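Long-range contacts in Iron(III) ABC transporter, periplasmic iron-compound-binding protein (Vibrio cholerae, PDB 3TEF), which probably binds catecholate siderophores carrying iron(III) in the periplasm and hands them to an ABC transporter for uptake: residues K156-L161 / S188-V193; P213-V218 / N249-Y254. All blocks are in the same frame, centred on the assembly; numbering follows the deposited sequence.

Contact 1: residues K156-L161 / S188-V193; sequences KSDAML and SETVPV
With chi1 at 60°, the carboxylate of D158 is tucked between its own backbone N and carbonyl carbon, while the chi1 of -58° at T190 sets OG1 beside the backbone N and CG2 beside the carbonyl carbon. The two side chains then meet at an oblique angle, and T190 OG1 donates to D158 OD2 over a short 2.5 Å, meeting the anti lone pair of OD2, the one away from OD1. The same OD2 accepts the backbone N-H of K214, so two donors grip this oxygen and probably favour the charged carboxylate. Three backbone bonds join the segments: S188 N to S157 O at 3.2 Å, A159 N to S188 O at 2.8 Å, and T190 N to A159 O at 3.2 Å, the last approaching from above the carbonyl plane. Further along, M160, extended until its terminal bend, brings CE within 4.1 Å of V191 CG1, and Y207 and H211 of helix 205-211 pack on both side chains. K156 folds its chain over S188, although its NZ bonds to G186 O. Short strand 188-189 thus pairs in parallel with the start of strand 158-165, at an edge of the mixed sheet typical of the C-terminal lobe in this periplasmic binding protein family.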
# COMPACT_ATOMS: atom_id res chain seq x y z
N LYS A 156 15.50 -0.98 -20.75
CA LYS A 156 14.11 -1.43 -20.84
C LYS A 156 13.96 -2.93 -20.65
O LYS A 156 14.33 -3.72 -21.52
CB LYS A 156 13.46 -1.00 -22.16
CG LYS A 156 11.97 -0.70 -22.03
CD LYS A 156 11.21 -1.78 -21.25
CE LYS A 156 10.95 -1.37 -19.79
NZ LYS A 156 9.78 -0.43 -19.68
N SER A 157 13.38 -3.32 -19.52
CA SER A 157 13.21 -4.74 -19.23
C SER A 157 11.90 -5.02 -18.51
O SER A 157 11.29 -4.13 -17.91
CB SER A 157 14.40 -5.28 -18.45
OG SER A 157 15.58 -5.20 -19.23
N ASP A 158 11.48 -6.28 -18.57
CA ASP A 158 10.20 -6.72 -18.04
C ASP A 158 10.31 -7.21 -16.60
O ASP A 158 11.39 -7.59 -16.14
CB ASP A 158 9.62 -7.82 -18.93
CG ASP A 158 10.52 -9.05 -18.99
OD1 ASP A 158 11.58 -8.98 -19.64
OD2 ASP A 158 10.17 -10.10 -18.40
N ALA A 159 9.19 -7.17 -15.89
CA ALA A 159 9.14 -7.74 -14.56
C ALA A 159 7.84 -8.50 -14.40
O ALA A 159 6.81 -8.12 -14.96
CB ALA A 159 9.24 -6.66 -13.50
N MET A 160 7.91 -9.57 -13.63
CA MET A 160 6.73 -10.33 -13.27
C MET A 160 6.54 -10.14 -11.78
O MET A 160 7.49 -10.28 -11.01
CB MET A 160 6.92 -11.81 -13.59
CG MET A 160 5.73 -12.67 -13.24
SD MET A 160 6.01 -14.42 -13.60
CE MET A 160 6.06 -14.38 -15.40
N LEU A 161 5.33 -9.77 -11.38
CA LEU A 161 5.01 -9.59 -9.97
C LEU A 161 4.25 -10.83 -9.53
O LEU A 161 3.22 -11.15 -10.10
CB LEU A 161 4.15 -8.34 -9.78
CG LEU A 161 3.83 -7.80 -8.37
CD1 LEU A 161 2.98 -8.78 -7.54
CD2 LEU A 161 5.09 -7.40 -7.62
N SER A 188 8.23 -3.05 -17.76
CA SER A 188 7.15 -3.53 -18.61
C SER A 188 6.71 -4.90 -18.08
O SER A 188 7.46 -5.56 -17.37
CB SER A 188 7.60 -3.62 -20.08
OG SER A 188 8.65 -4.56 -20.23
N GLU A 189 5.49 -5.32 -18.41
CA GLU A 189 5.00 -6.61 -17.96
C GLU A 189 5.64 -7.74 -18.76
O GLU A 189 5.64 -7.71 -19.99
CB GLU A 189 3.48 -6.70 -18.11
CG GLU A 189 2.68 -5.64 -17.36
CD GLU A 189 1.19 -5.81 -17.62
OE1 GLU A 189 0.84 -6.54 -18.56
OE2 GLU A 189 0.36 -5.22 -16.90
N THR A 190 6.18 -8.74 -18.06
CA THR A 190 6.68 -9.94 -18.74
C THR A 190 5.56 -10.49 -19.59
O THR A 190 5.71 -10.66 -20.80
CB THR A 190 7.14 -11.03 -17.76
OG1 THR A 190 8.16 -10.52 -16.90
CG2 THR A 190 7.69 -12.23 -18.52
N VAL A 191 4.42 -10.77 -18.96
CA VAL A 191 3.23 -11.13 -19.72
C VAL A 191 2.07 -10.21 -19.37
O VAL A 191 1.70 -10.06 -18.21
CB VAL A 191 2.83 -12.63 -19.56
CG1 VAL A 191 3.57 -13.29 -18.42
CG2 VAL A 191 1.30 -12.78 -19.43
N PRO A 192 1.52 -9.55 -20.39
CA PRO A 192 0.34 -8.69 -20.22
C PRO A 192 -0.79 -9.48 -19.59
O PRO A 192 -1.32 -10.40 -20.21
CB PRO A 192 -0.01 -8.30 -21.66
CG PRO A 192 1.29 -8.34 -22.38
CD PRO A 192 2.03 -9.50 -21.77
N VAL A 193 -1.15 -9.13 -18.36
CA VAL A 193 -2.23 -9.82 -17.66
C VAL A 193 -3.60 -9.25 -18.05
O VAL A 193 -4.54 -9.27 -17.26
CB VAL A 193 -2.05 -9.74 -16.14
CG1 VAL A 193 -0.67 -10.25 -15.73
CG2 VAL A 193 -2.25 -8.31 -15.68

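Contact 2: residues P213-V218 / N249-Y254; sequences PKTLLV and NGHIAY
The V218 and Y254 side chains run alongside each other at the end of a parallel strand pair, 215-218 with 252-254, in the alpha/beta lobe of this periplasmic binding protein. The axes of the two short strands approach to 4.7 Å and are inclined by 16°. Three backbone bonds hold them in register: L216 N to H251 O at 3.0 Å, A253 N to L216 O at 2.8 Å and V218 N to A253 O, also 2.8 Å. L216 is thus gripped through both its N-H and its carbonyl, as A253 is in return.

On one face of the sheet, L216, V218, I252 and Y254 form an apolar patch. V218 CB sits 3.8 Å from Y254 CD1, and its CG1 branch, anti to the backbone N (chi1 177°), lies against CD1 and CE1 of Y254; the CG2 branch turns to meet I252 CG2. The other face carries L217 and A253, where the CD2 branch of the leucine reaches back to the alanine methyl, CD2 to CB 3.8 Å.

Around this first shell, helix 245-248 lies against the first face through A246, which touches both L216 and I252, and F236 of helix 232-236 packs on V218 and Y254. The tyrosine hydroxyl is held by E237 OE2, which helps fix the ring's position. Helix 245-248 leads into the strand through a Schellman motif, with G250 at positive phi. Just beyond it, H251 CB rests 3.7 Å from K214 O, an oxygen that lies at the edge of the imidazole, near its plane.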
# COMPACT_ATOMS: atom_id res chain seq x y z
N PRO A 213 10.72 -14.47 -16.71
CA PRO A 213 10.85 -13.02 -16.53
C PRO A 213 12.31 -12.62 -16.32
O PRO A 213 13.09 -13.39 -15.76
CB PRO A 213 10.05 -12.76 -15.25
CG PRO A 213 10.14 -14.06 -14.49
CD PRO A 213 10.11 -15.13 -15.54
N LYS A 214 12.67 -11.41 -16.76
CA LYS A 214 14.02 -10.89 -16.53
C LYS A 214 14.17 -10.43 -15.09
O LYS A 214 15.25 -10.52 -14.49
CB LYS A 214 14.31 -9.73 -17.48
CG LYS A 214 15.31 -10.05 -18.59
CD LYS A 214 14.62 -10.62 -19.83
CE LYS A 214 14.14 -12.05 -19.62
NZ LYS A 214 13.24 -12.50 -20.73
N THR A 215 13.08 -9.93 -14.53
CA THR A 215 13.05 -9.52 -13.13
C THR A 215 11.82 -10.14 -12.48
O THR A 215 10.73 -10.14 -13.06
CB THR A 215 12.95 -7.99 -13.01
OG1 THR A 215 14.16 -7.40 -13.51
CG2 THR A 215 12.75 -7.58 -11.55
N LEU A 216 12.01 -10.65 -11.27
CA LEU A 216 10.93 -11.31 -10.56
C LEU A 216 10.73 -10.65 -9.20
O LEU A 216 11.63 -10.66 -8.35
CB LEU A 216 11.26 -12.80 -10.41
CG LEU A 216 10.24 -13.78 -9.83
CD1 LEU A 216 8.90 -13.70 -10.55
CD2 LEU A 216 10.80 -15.19 -9.91
N LEU A 217 9.56 -10.05 -9.00
CA LEU A 217 9.25 -9.36 -7.75
C LEU A 217 8.26 -10.21 -6.97
O LEU A 217 7.17 -10.51 -7.45
CB LEU A 217 8.64 -8.00 -8.04
CG LEU A 217 9.46 -7.16 -9.03
CD1 LEU A 217 8.72 -5.90 -9.46
CD2 LEU A 217 10.80 -6.82 -8.41
N VAL A 218 8.64 -10.59 -5.76
CA VAL A 218 7.86 -11.55 -5.00
C VAL A 218 7.30 -10.91 -3.74
O VAL A 218 8.02 -10.26 -2.99
CB VAL A 218 8.74 -12.75 -4.60
CG1 VAL A 218 7.95 -13.74 -3.74
CG2 VAL A 218 9.31 -13.42 -5.84
N ASN A 249 20.48 -13.71 -13.10
CA ASN A 249 20.95 -12.33 -13.08
C ASN A 249 20.89 -11.73 -11.68
O ASN A 249 21.26 -10.58 -11.47
CB ASN A 249 20.13 -11.47 -14.04
CG ASN A 249 20.41 -11.78 -15.50
OD1 ASN A 249 21.12 -12.74 -15.82
ND2 ASN A 249 19.86 -10.97 -16.40
N GLY A 250 20.43 -12.54 -10.73
CA GLY A 250 20.30 -12.09 -9.36
C GLY A 250 19.25 -11.00 -9.23
O GLY A 250 19.39 -10.08 -8.43
N HIS A 251 18.19 -11.11 -10.03
CA HIS A 251 17.14 -10.10 -10.03
C HIS A 251 15.80 -10.65 -9.54
O HIS A 251 14.75 -10.30 -10.07
CB HIS A 251 16.97 -9.47 -11.42
CG HIS A 251 18.09 -8.56 -11.81
ND1 HIS A 251 18.34 -8.20 -13.12
CD2 HIS A 251 19.04 -7.93 -11.07
CE1 HIS A 251 19.39 -7.40 -13.17
NE2 HIS A 251 19.83 -7.22 -11.93
N ILE A 252 15.85 -11.53 -8.54
CA ILE A 252 14.65 -11.87 -7.77
C ILE A 252 14.64 -10.98 -6.54
O ILE A 252 15.58 -11.02 -5.73
CB ILE A 252 14.61 -13.33 -7.31
CG1 ILE A 252 14.67 -14.29 -8.49
CG2 ILE A 252 13.35 -13.59 -6.47
CD1 ILE A 252 14.62 -15.75 -8.08
N ALA A 253 13.59 -10.17 -6.40
CA ALA A 253 13.47 -9.26 -5.27
C ALA A 253 12.29 -9.66 -4.39
O ALA A 253 11.19 -9.86 -4.89
CB ALA A 253 13.30 -7.84 -5.76
N TYR A 254 12.53 -9.77 -3.09
CA TYR A 254 11.46 -10.06 -2.13
C TYR A 254 10.94 -8.77 -1.50
O TYR A 254 11.53 -8.25 -0.55
CB TYR A 254 11.92 -11.09 -1.08
CG TYR A 254 12.28 -12.41 -1.73
CD1 TYR A 254 11.33 -13.39 -1.93
CD2 TYR A 254 13.58 -12.65 -2.19
CE1 TYR A 254 11.64 -14.58 -2.55
CE2 TYR A 254 13.90 -13.84 -2.81
CZ TYR A 254 12.93 -14.80 -2.99
OH TYR A 254 13.22 -15.99 -3.61

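In the fold
The two contacts are successive steps across one mixed sheet, their centres about 11 Å apart and both about 20 Å from the centre of the chain. Strand 158-165, from contact 1, is the direct parallel neighbour of strand 215-220, from contact 2, and probable backbone bonds from M160 to T215 and L217 join them. The local strand order is therefore 188-189, 158-165, 215-220, 252-254. Along the chain contact 1 closes before contact 2 opens, with helix 205-211 between them and the helices from 222 to 248 inside contact 2. Both belong to a sheet distinct from the four-stranded parallel one; strand 168-172 adds an antiparallel partner of 158-165, and the sheet probably frames one of the protein's two lobes.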